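Local coordinates for beta-glucosidase (Saccharopolyspora erythraea D, PDB 5M6G), which probably hydrolyses terminal, non-reducing beta-D-glucosyl residues with release of beta-D-glucose, as a member of glycosyl hydrolase family 3, at residues 169-174 with 391-396; 103-108 with 386-391; 141-146 with 163-168; 123-128 with 173-178. All blocks are in the same frame, centred on the assembly; numbering follows the deposited sequence.

Contact 1 (169-174 with 391-396); sequences VAATGI and DLLPTV. With MG (magnesium ion), chain F.
Two peptide groups are the flat surfaces of this contact, each met by a methyl from the opposite segment. The CB of Ala171 lies over the face of the Leu392 carbonyl, 3.5 Å from Leu392 C. In return, CD2 of Leu393 sits above the plane of the Ala171 peptide, 3.6 Å from Ala171 O, an oxygen without a hydrogen-bond partner in the model. The edge of the Leu392 carbonyl is used differently: Thr395 OG1 donates to Leu392 O in the carbonyl plane over 2.8 Å, alongside the backbone N of Thr395, and so holds the 3-10 turn together. Apolar contacts surround these groups. Ala171 CB also meets Leu392 CB at 3.7 Å and Val396 CG2 at 3.8 Å, while Ala170 CB touches Leu392 CD1. Alanine suits position Ala171 because the backbones come so close there, its CA 4.7 Å from Leu392 CA. Thr172 OG1 folds back onto a lone pair of Val169 O, and Gly173 turns the chain with positive phi, directing its carbonyl to a magnesium ion that Asp175 also binds. This is a helix end of the TIM-barrel-like domain, where helix 155-170 turns toward strand 176-177.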
# COMPACT_ATOMS: atom_id res chain seq x y z
N VAL A 169 6.31 11.04 -6.14
CA VAL A 169 4.94 11.26 -6.59
C VAL A 169 4.77 12.71 -7.03
O VAL A 169 4.21 12.99 -8.09
CB VAL A 169 3.94 10.86 -5.48
CG1 VAL A 169 2.51 11.33 -5.83
CG2 VAL A 169 3.99 9.36 -5.26
N ALA A 170 5.26 13.65 -6.22
CA ALA A 170 5.09 15.06 -6.55
C ALA A 170 5.81 15.43 -7.83
O ALA A 170 5.40 16.37 -8.53
CB ALA A 170 5.57 15.94 -5.39
N ALA A 171 6.88 14.70 -8.16
CA ALA A 171 7.58 14.90 -9.43
C ALA A 171 6.65 14.66 -10.62
O ALA A 171 6.83 15.27 -11.67
CB ALA A 171 8.78 13.96 -9.52
N THR A 172 5.67 13.79 -10.46
CA THR A 172 4.70 13.53 -11.52
C THR A 172 3.46 14.40 -11.39
O THR A 172 2.53 14.25 -12.18
CB THR A 172 4.29 12.04 -11.52
OG1 THR A 172 3.55 11.73 -10.34
CG2 THR A 172 5.52 11.13 -11.59
N GLY A 173 3.42 15.30 -10.41
CA GLY A 173 2.28 16.18 -10.20
C GLY A 173 1.21 15.61 -9.30
O GLY A 173 0.52 16.37 -8.62
N ILE A 174 1.07 14.28 -9.26
CA ILE A 174 0.01 13.64 -8.51
C ILE A 174 0.06 14.09 -7.06
O ILE A 174 1.13 14.23 -6.46
CB ILE A 174 0.13 12.11 -8.66
CG1 ILE A 174 -0.12 11.73 -10.12
CG2 ILE A 174 -0.82 11.38 -7.70
CD1 ILE A 174 0.12 10.24 -10.45
N ASP A 391 11.12 19.93 -11.19
CA ASP A 391 12.42 19.97 -10.52
C ASP A 391 12.69 18.71 -9.71
O ASP A 391 13.84 18.43 -9.38
CB ASP A 391 12.52 21.17 -9.58
CG ASP A 391 12.64 22.48 -10.31
OD1 ASP A 391 13.01 22.47 -11.51
OD2 ASP A 391 12.37 23.53 -9.68
N LEU A 392 11.64 17.95 -9.37
CA LEU A 392 11.78 16.75 -8.54
C LEU A 392 11.94 15.47 -9.36
O LEU A 392 12.20 14.42 -8.77
CB LEU A 392 10.57 16.62 -7.62
CG LEU A 392 10.43 17.68 -6.52
CD1 LEU A 392 9.15 17.46 -5.73
CD2 LEU A 392 11.64 17.66 -5.59
N LEU A 393 11.77 15.54 -10.68
CA LEU A 393 11.95 14.34 -11.50
C LEU A 393 13.31 13.68 -11.32
O LEU A 393 13.36 12.43 -11.38
CB LEU A 393 11.70 14.69 -12.98
CG LEU A 393 10.23 14.89 -13.38
CD1 LEU A 393 10.10 15.54 -14.75
CD2 LEU A 393 9.47 13.56 -13.32
N PRO A 394 14.42 14.39 -11.11
CA PRO A 394 15.70 13.68 -10.88
C PRO A 394 15.72 12.84 -9.61
O PRO A 394 16.59 11.97 -9.48
CB PRO A 394 16.73 14.82 -10.81
CG PRO A 394 16.12 15.92 -11.60
CD PRO A 394 14.65 15.84 -11.29
N THR A 395 14.79 13.05 -8.67
CA THR A 395 14.79 12.21 -7.48
C THR A 395 14.21 10.84 -7.73
O THR A 395 14.39 9.95 -6.89
CB THR A 395 14.02 12.86 -6.32
OG1 THR A 395 12.61 12.80 -6.58
CG2 THR A 395 14.43 14.31 -6.13
N VAL A 396 13.50 10.65 -8.84
CA VAL A 396 12.73 9.43 -9.07
C VAL A 396 13.70 8.28 -9.35
O VAL A 396 14.42 8.29 -10.35
CB VAL A 396 11.74 9.60 -10.23
CG1 VAL A 396 11.01 8.28 -10.49
CG2 VAL A 396 10.74 10.74 -9.92
MG MG F . 0.75 17.94 -7.33
O HOH W 1 1.84 16.81 -5.87
O HOH W 2 -0.21 19.53 -8.47
O HOH W 3 0.86 19.52 -6.07
O HOH W 4 2.52 18.68 -8.02

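Contact 2 (103-108 with 386-391); sequences AWADMY and PFAQRD
Charge pairing joins Arg390 to Asp106 end-on: NH1 and NH2 both converge on the single oxygen OD1, 2.9 Å from Arg390 NH1 and 2.8 Å from Arg390 NH2. OD1 lies near the guanidinium plane, but the carboxylate is turned 30° against it, and neither bond is straight, since one acceptor must serve two diverging N-H groups. NH2 also forms a salt bridge with Asp109, one turn further along. A leucine in place of Arg390 would probably leave the carboxylates of Asp106 and Asp109 without the cation they share and set Asp106 freer to turn. These acids belong to helix 101-116, which makes the beta-alpha-beta crossover between the parallel strands 87-90 and 125-128 of the barrel sheet. In van der Waals contact, the small Ala105 CB lies against one guanidinium face, toward its rim, 3.8 Å from Arg390 CZ, and forms an apolar pair with Ala388 CB. A third contact is at an aromatic edge. With CG anti to the backbone N (chi1 178°), Tyr108 extends along the loop and presents its rim to Pro386 O, which lies in the ring plane 3.2 Å from Tyr108 CE2. The Tyr108 hydroxyl bonds to Asp175, while Pro386 O accepts from Gln112.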
# COMPACT_ATOMS: atom_id res chain seq x y z
N ALA A 103 6.39 11.20 -18.62
CA ALA A 103 5.09 11.01 -19.24
C ALA A 103 3.95 11.06 -18.22
O ALA A 103 2.84 11.51 -18.55
CB ALA A 103 5.06 9.69 -20.01
N TRP A 104 4.19 10.59 -16.99
CA TRP A 104 3.19 10.78 -15.94
C TRP A 104 2.98 12.26 -15.64
O TRP A 104 1.85 12.72 -15.49
CB TRP A 104 3.61 10.06 -14.65
CG TRP A 104 3.36 8.59 -14.63
CD1 TRP A 104 4.15 7.62 -15.17
CD2 TRP A 104 2.26 7.92 -14.01
NE1 TRP A 104 3.60 6.38 -14.94
CE2 TRP A 104 2.44 6.54 -14.23
CE3 TRP A 104 1.12 8.35 -13.30
CZ2 TRP A 104 1.54 5.58 -13.75
CZ3 TRP A 104 0.22 7.40 -12.83
CH2 TRP A 104 0.44 6.03 -13.07
N ALA A 105 4.08 13.03 -15.55
CA ALA A 105 3.93 14.46 -15.30
C ALA A 105 3.17 15.14 -16.44
O ALA A 105 2.32 16.00 -16.20
CB ALA A 105 5.29 15.11 -15.09
N ASP A 106 3.47 14.75 -17.69
CA ASP A 106 2.74 15.29 -18.83
C ASP A 106 1.26 14.96 -18.74
O ASP A 106 0.40 15.82 -18.98
CB ASP A 106 3.32 14.75 -20.13
CG ASP A 106 4.69 15.28 -20.43
OD1 ASP A 106 5.11 16.27 -19.77
OD2 ASP A 106 5.36 14.71 -21.32
N MET A 107 0.94 13.71 -18.42
CA MET A 107 -0.46 13.31 -18.30
C MET A 107 -1.17 14.13 -17.24
O MET A 107 -2.27 14.65 -17.47
CB MET A 107 -0.55 11.82 -17.97
CG MET A 107 -1.99 11.30 -17.84
SD MET A 107 -1.98 9.58 -17.29
CE MET A 107 -1.47 9.77 -15.58
N TYR A 108 -0.55 14.26 -16.07
CA TYR A 108 -1.13 15.06 -14.99
C TYR A 108 -1.39 16.49 -15.44
O TYR A 108 -2.50 17.02 -15.26
CB TYR A 108 -0.21 15.04 -13.77
CG TYR A 108 -0.74 15.89 -12.65
CD1 TYR A 108 -1.58 15.35 -11.68
CD2 TYR A 108 -0.44 17.25 -12.58
CE1 TYR A 108 -2.09 16.14 -10.65
CE2 TYR A 108 -0.95 18.04 -11.58
CZ TYR A 108 -1.77 17.48 -10.62
OH TYR A 108 -2.26 18.28 -9.62
N PRO A 386 -0.69 24.49 -9.54
CA PRO A 386 -1.45 23.30 -9.96
C PRO A 386 -0.67 22.24 -10.71
O PRO A 386 -1.18 21.12 -10.87
CB PRO A 386 -2.54 23.91 -10.86
CG PRO A 386 -1.92 25.14 -11.39
CD PRO A 386 -1.13 25.70 -10.25
N PHE A 387 0.53 22.53 -11.20
CA PHE A 387 1.19 21.65 -12.16
C PHE A 387 2.30 20.83 -11.52
O PHE A 387 2.74 21.07 -10.40
CB PHE A 387 1.73 22.47 -13.34
CG PHE A 387 0.66 23.14 -14.15
CD1 PHE A 387 -0.23 22.39 -14.92
CD2 PHE A 387 0.53 24.52 -14.15
CE1 PHE A 387 -1.22 23.01 -15.67
CE2 PHE A 387 -0.45 25.14 -14.88
CZ PHE A 387 -1.33 24.38 -15.64
N ALA A 388 2.76 19.84 -12.27
CA ALA A 388 3.79 18.95 -11.77
C ALA A 388 5.07 19.72 -11.48
O ALA A 388 5.46 20.63 -12.21
CB ALA A 388 4.06 17.84 -12.78
N GLN A 389 5.73 19.35 -10.38
CA GLN A 389 6.98 19.96 -9.94
C GLN A 389 8.13 19.23 -10.61
O GLN A 389 8.74 18.31 -10.05
CB GLN A 389 7.10 19.87 -8.43
CG GLN A 389 6.25 20.85 -7.67
CD GLN A 389 5.78 20.22 -6.39
OE1 GLN A 389 4.63 19.77 -6.27
NE2 GLN A 389 6.69 20.08 -5.47
N ARG A 390 8.45 19.63 -11.84
CA ARG A 390 9.41 18.83 -12.58
C ARG A 390 10.83 18.95 -12.04
O ARG A 390 11.67 18.12 -12.40
CB ARG A 390 9.34 19.20 -14.05
CG ARG A 390 8.02 18.76 -14.62
CD ARG A 390 7.81 19.27 -15.99
NE ARG A 390 6.43 19.04 -16.41
CZ ARG A 390 6.07 18.10 -17.26
NH1 ARG A 390 6.99 17.29 -17.79
NH2 ARG A 390 4.80 17.97 -17.59
N ASP A 391 11.12 19.93 -11.19
CA ASP A 391 12.42 19.97 -10.52
C ASP A 391 12.69 18.71 -9.71
O ASP A 391 13.84 18.43 -9.38
CB ASP A 391 12.52 21.17 -9.58
CG ASP A 391 12.64 22.48 -10.31
OD1 ASP A 391 13.01 22.47 -11.51
OD2 ASP A 391 12.37 23.53 -9.68

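Contact 3 (141-146 with 163-168); sequences TIYPHN and AATAEE. With MG (magnesium ion), chain E.
Next to a magnesium site on helix 155-170, the loop that follows strand 125-128 is clasped to the helix by one buried carboxylate. Both oxygens of Glu168 face Thr141: Thr141 N donates to Glu168 OE1 over 3.1 Å at a fairly straight 154°, and Thr141 OG1 donates to Glu168 OE2 over 2.8 Å. Each bond uses a syn lone pair, so the acid receives the residue like a fork. Threonine fits because its OG1 stands beside its own backbone N (chi1 -48°), bringing two donors to one side. Water 5 adds a third link, donating to Thr141 O and to Glu168 OE1. The same acid serves the metal site as a second-shell residue: OE2 also accepts from His401 ND1 and Gly397 N, and His401 NE2 binds the magnesium ion together with Glu167 OE1, 1.9 Å from the metal. This hold probably fixes the turn of the imidazole, and so many donors would be expected to keep Glu168 ionised. Tyr143 packs farther back along the helix. Its OH reaches Ala164 CB at 3.2 Å, a close approach that suits the small alanine, and its CE2 lies 3.6 Å from Thr165 OG1, whose own bond goes to Ile161 O. The Tyr143 and Thr165 side chains run past each other in opposite directions, while Thr141 CG2 rests on one ring face of Tyr143, near the rim.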
# COMPACT_ATOMS: atom_id res chain seq x y z
N THR A 141 11.56 4.18 -7.32
CA THR A 141 12.05 3.34 -6.24
C THR A 141 10.93 2.48 -5.68
O THR A 141 9.84 2.98 -5.39
CB THR A 141 12.62 4.22 -5.12
OG1 THR A 141 13.50 5.20 -5.68
CG2 THR A 141 13.37 3.38 -4.10
N ILE A 142 11.19 1.18 -5.51
CA ILE A 142 10.20 0.27 -4.95
C ILE A 142 10.66 -0.17 -3.56
O ILE A 142 11.66 -0.88 -3.42
CB ILE A 142 9.94 -0.94 -5.86
CG1 ILE A 142 9.49 -0.47 -7.26
CG2 ILE A 142 8.92 -1.89 -5.22
CD1 ILE A 142 8.20 0.35 -7.26
N TYR A 143 9.93 0.27 -2.54
CA TYR A 143 10.25 0.02 -1.14
C TYR A 143 9.66 -1.31 -0.70
O TYR A 143 8.76 -1.85 -1.36
CB TYR A 143 9.72 1.17 -0.28
CG TYR A 143 10.43 2.48 -0.59
CD1 TYR A 143 11.68 2.76 -0.02
CD2 TYR A 143 9.89 3.39 -1.47
CE1 TYR A 143 12.36 3.94 -0.33
CE2 TYR A 143 10.55 4.58 -1.78
CZ TYR A 143 11.78 4.84 -1.22
OH TYR A 143 12.44 6.01 -1.53
N PRO A 144 10.17 -1.89 0.39
CA PRO A 144 9.53 -3.09 0.94
C PRO A 144 8.05 -2.83 1.21
O PRO A 144 7.65 -1.73 1.58
CB PRO A 144 10.30 -3.34 2.24
CG PRO A 144 11.66 -2.75 1.98
CD PRO A 144 11.37 -1.51 1.14
N HIS A 145 7.23 -3.86 0.99
CA HIS A 145 5.84 -3.72 1.37
C HIS A 145 5.71 -3.60 2.89
O HIS A 145 6.65 -3.87 3.66
CB HIS A 145 5.01 -4.90 0.85
CG HIS A 145 4.47 -4.70 -0.54
ND1 HIS A 145 3.63 -3.66 -0.87
CD2 HIS A 145 4.67 -5.40 -1.68
CE1 HIS A 145 3.31 -3.74 -2.15
NE2 HIS A 145 3.94 -4.79 -2.67
N ASN A 146 4.51 -3.19 3.32
CA ASN A 146 4.28 -2.79 4.71
C ASN A 146 4.66 -3.89 5.71
O ASN A 146 5.18 -3.58 6.79
CB ASN A 146 2.82 -2.39 4.90
CG ASN A 146 2.54 -0.99 4.39
OD1 ASN A 146 3.46 -0.26 4.05
ND2 ASN A 146 1.26 -0.60 4.36
N ALA A 163 8.43 10.29 3.03
CA ALA A 163 8.92 11.54 2.45
C ALA A 163 9.56 11.32 1.09
O ALA A 163 9.36 12.12 0.17
CB ALA A 163 9.92 12.21 3.40
N ALA A 164 10.35 10.25 0.94
CA ALA A 164 10.96 9.98 -0.35
C ALA A 164 9.90 9.59 -1.38
O ALA A 164 9.98 10.02 -2.54
CB ALA A 164 12.02 8.88 -0.22
N THR A 165 8.92 8.78 -0.98
CA THR A 165 7.80 8.46 -1.85
C THR A 165 7.09 9.73 -2.31
O THR A 165 6.80 9.90 -3.50
CB THR A 165 6.83 7.52 -1.13
OG1 THR A 165 7.48 6.28 -0.85
CG2 THR A 165 5.60 7.26 -1.98
N ALA A 166 6.84 10.64 -1.37
CA ALA A 166 6.11 11.86 -1.71
C ALA A 166 6.88 12.68 -2.75
O ALA A 166 6.27 13.24 -3.67
CB ALA A 166 5.86 12.68 -0.44
N GLU A 167 8.21 12.73 -2.63
CA GLU A 167 9.00 13.43 -3.64
C GLU A 167 8.80 12.82 -5.02
O GLU A 167 8.63 13.55 -6.01
CB GLU A 167 10.47 13.42 -3.27
CG GLU A 167 10.88 14.49 -2.30
CD GLU A 167 12.37 14.51 -2.10
OE1 GLU A 167 12.96 13.41 -2.00
OE2 GLU A 167 12.96 15.60 -2.07
N GLU A 168 8.82 11.48 -5.11
CA GLU A 168 8.73 10.86 -6.43
C GLU A 168 7.33 11.00 -7.00
O GLU A 168 7.17 11.08 -8.23
CB GLU A 168 9.17 9.39 -6.34
CG GLU A 168 10.59 9.28 -5.84
CD GLU A 168 11.26 7.95 -6.16
OE1 GLU A 168 10.68 7.14 -6.90
OE2 GLU A 168 12.38 7.75 -5.67
MG MG E . 14.72 12.76 -1.48
O HOH W 5 9.06 5.66 -5.35
O HOH W 6 15.16 14.59 -0.17
O HOH W 7 15.91 13.40 -2.86
O HOH W 8 16.19 11.82 -0.28
O HOH W 9 13.62 12.04 0.33

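Contact 4 (123-128 with 173-178); sequences PLIYGV and GIDWSF. With MG (magnesium ion), chain F; SOR (sorbitol), chain L.
Ile174 is the main bump on one side: its two branches fill the hollow between Tyr126 and Val128. Its CG1 presses on Tyr126 CD1 at 3.7 Å, while its CG2 settles 3.6 Å from Val128 CG1 and close above Tyr126 O. Val128 can meet it because its CG1 stands between backbone N and carbonyl carbon (chi1 72°). On the other side Ile125 lies across Trp176, with Ile125 CD1 3.8 Å from Trp176 CE3, and the hollow belongs to Gly127. Phe178 occupies it, its CZ 3.8 Å from Gly127 CA, where a CB on Gly127 would collide with the ring. The ring also lays one face over Val128 N and sets its edge on the Trp176 ring, CE1 of Phe178 3.7 Å above that plane.

These segments are neighbouring parallel strands, 125-128 and 176-177, of the TIM-barrel-like domain, joined by a connection that includes helices 146-152 and 155-170. Phe178 N donates to Val128 O over 2.8 Å, whereas Val128 N to Trp176 O is a weak bond. Ahead of these, Asp175 replaces a strand partner: its N donates to Tyr126 O, and its OD2 takes Tyr126 N on the anti lone pair at 3.1 Å (160°). With OD2 also held by Tyr108, OD1 is left to bind magnesium beside Gly173 O.

A serine at Phe178 would probably open a gap above Gly127 and take away the ring edge that rests on one face of Trp176. Phe178 also lines the sorbitol pocket, near Asp129 and Lys231.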
# COMPACT_ATOMS: atom_id res chain seq x y z
N PRO A 123 -8.96 23.57 -9.51
CA PRO A 123 -7.97 22.61 -9.98
C PRO A 123 -8.36 21.19 -9.59
O PRO A 123 -9.05 20.95 -8.59
CB PRO A 123 -6.67 23.06 -9.29
CG PRO A 123 -7.13 23.79 -8.08
CD PRO A 123 -8.46 24.40 -8.41
N LEU A 124 -7.93 20.26 -10.43
CA LEU A 124 -8.13 18.84 -10.17
C LEU A 124 -7.19 18.37 -9.07
O LEU A 124 -6.08 18.89 -8.90
CB LEU A 124 -7.84 18.06 -11.45
CG LEU A 124 -8.46 16.70 -11.68
CD1 LEU A 124 -9.96 16.83 -11.81
CD2 LEU A 124 -7.86 16.14 -12.95
N ILE A 125 -7.63 17.36 -8.32
CA ILE A 125 -6.74 16.59 -7.44
C ILE A 125 -6.62 15.20 -8.04
O ILE A 125 -7.62 14.61 -8.48
CB ILE A 125 -7.24 16.58 -5.98
CG1 ILE A 125 -6.17 16.06 -5.02
CG2 ILE A 125 -8.54 15.77 -5.82
CD1 ILE A 125 -6.56 16.18 -3.55
N TYR A 126 -5.40 14.69 -8.14
CA TYR A 126 -5.14 13.41 -8.78
C TYR A 126 -4.66 12.42 -7.73
O TYR A 126 -3.75 12.73 -6.96
CB TYR A 126 -4.09 13.57 -9.89
CG TYR A 126 -4.13 12.47 -10.94
CD1 TYR A 126 -3.71 11.17 -10.65
CD2 TYR A 126 -4.60 12.74 -12.23
CE1 TYR A 126 -3.75 10.18 -11.61
CE2 TYR A 126 -4.65 11.74 -13.19
CZ TYR A 126 -4.22 10.46 -12.88
OH TYR A 126 -4.27 9.48 -13.84
N GLY A 127 -5.27 11.24 -7.70
CA GLY A 127 -4.90 10.20 -6.75
C GLY A 127 -4.29 8.97 -7.39
O GLY A 127 -4.52 8.70 -8.58
N VAL A 128 -3.50 8.21 -6.63
CA VAL A 128 -2.83 7.03 -7.16
C VAL A 128 -2.49 6.13 -5.98
O VAL A 128 -2.36 6.60 -4.85
CB VAL A 128 -1.55 7.44 -7.94
CG1 VAL A 128 -0.45 7.91 -6.99
CG2 VAL A 128 -1.05 6.30 -8.79
N GLY A 173 3.42 15.30 -10.41
CA GLY A 173 2.28 16.18 -10.20
C GLY A 173 1.21 15.61 -9.30
O GLY A 173 0.52 16.37 -8.62
N ILE A 174 1.07 14.28 -9.26
CA ILE A 174 0.01 13.64 -8.51
C ILE A 174 0.06 14.09 -7.06
O ILE A 174 1.13 14.23 -6.46
CB ILE A 174 0.13 12.11 -8.66
CG1 ILE A 174 -0.12 11.73 -10.12
CG2 ILE A 174 -0.82 11.38 -7.70
CD1 ILE A 174 0.12 10.24 -10.45
N ASP A 175 -1.12 14.36 -6.49
CA ASP A 175 -1.25 15.10 -5.25
C ASP A 175 -1.54 14.24 -4.04
O ASP A 175 -1.54 14.76 -2.93
CB ASP A 175 -2.38 16.12 -5.38
CG ASP A 175 -2.27 16.92 -6.64
OD1 ASP A 175 -1.30 17.71 -6.71
OD2 ASP A 175 -3.09 16.72 -7.56
N TRP A 176 -1.78 12.95 -4.24
CA TRP A 176 -2.57 12.19 -3.29
C TRP A 176 -2.28 10.71 -3.50
O TRP A 176 -2.49 10.20 -4.61
CB TRP A 176 -4.06 12.51 -3.51
CG TRP A 176 -5.08 11.81 -2.66
CD1 TRP A 176 -4.88 11.02 -1.56
CD2 TRP A 176 -6.50 11.84 -2.87
NE1 TRP A 176 -6.09 10.57 -1.06
CE2 TRP A 176 -7.10 11.05 -1.86
CE3 TRP A 176 -7.33 12.47 -3.82
CZ2 TRP A 176 -8.49 10.88 -1.77
CZ3 TRP A 176 -8.71 12.30 -3.73
CH2 TRP A 176 -9.27 11.52 -2.71
N SER A 177 -1.75 10.05 -2.48
CA SER A 177 -1.52 8.61 -2.53
C SER A 177 -2.52 7.90 -1.64
O SER A 177 -2.85 8.38 -0.55
CB SER A 177 -0.11 8.24 -2.08
OG SER A 177 0.05 6.82 -2.10
N PHE A 178 -3.01 6.75 -2.11
CA PHE A 178 -3.90 5.90 -1.32
C PHE A 178 -3.04 5.02 -0.42
O PHE A 178 -2.92 3.81 -0.59
CB PHE A 178 -4.81 5.09 -2.24
CG PHE A 178 -5.57 5.94 -3.25
CD1 PHE A 178 -6.22 7.10 -2.86
CD2 PHE A 178 -5.62 5.57 -4.59
CE1 PHE A 178 -6.92 7.88 -3.79
CE2 PHE A 178 -6.31 6.34 -5.53
CZ PHE A 178 -6.96 7.50 -5.13
MG MG F . 0.75 17.94 -7.33
C1 SOR L . -7.35 0.12 -2.30
C2 SOR L . -6.82 0.78 -3.56
C3 SOR L . -7.78 0.48 -4.71
C4 SOR L . -7.13 0.81 -6.06
C5 SOR L . -7.76 0.05 -7.22
C6 SOR L . -6.83 0.17 -8.43
O1 SOR L . -6.30 -0.10 -1.38
O2 SOR L . -6.73 2.18 -3.35
O3 SOR L . -8.94 1.25 -4.54
O4 SOR L . -7.22 2.20 -6.30
O5 SOR L . -7.99 -1.32 -6.91
O6 SOR L . -7.14 -0.81 -9.39
O HOH W 1 1.84 16.81 -5.87
O HOH W 2 -0.21 19.53 -8.47
O HOH W 3 0.86 19.52 -6.07
O HOH W 4 2.52 18.68 -8.02

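From the N terminus, helix 101-116 opens contact 2 at 103-108, and the widest loop closes only at 386-391. Within it, contact 4 opens on strand 125-128 and closes at 173-178, bringing two neighbouring barrel strands together. Inside that span lies contact 3, the shortest loop, from 141-146 to 163-168 on helix 155-170. Contact 1 opens at the end of this helix, sharing Gly173 and Ile174 with contact 4, and closes at 391-396; it therefore crosses contact 2, with Asp391 common to both. Contacts 1 and 2 together bind the loop before helix 399-412 to two helices of the barrel domain, 101-116 and 155-170, and the Tyr108 to Asp175 bond joins contact 2 to contact 4.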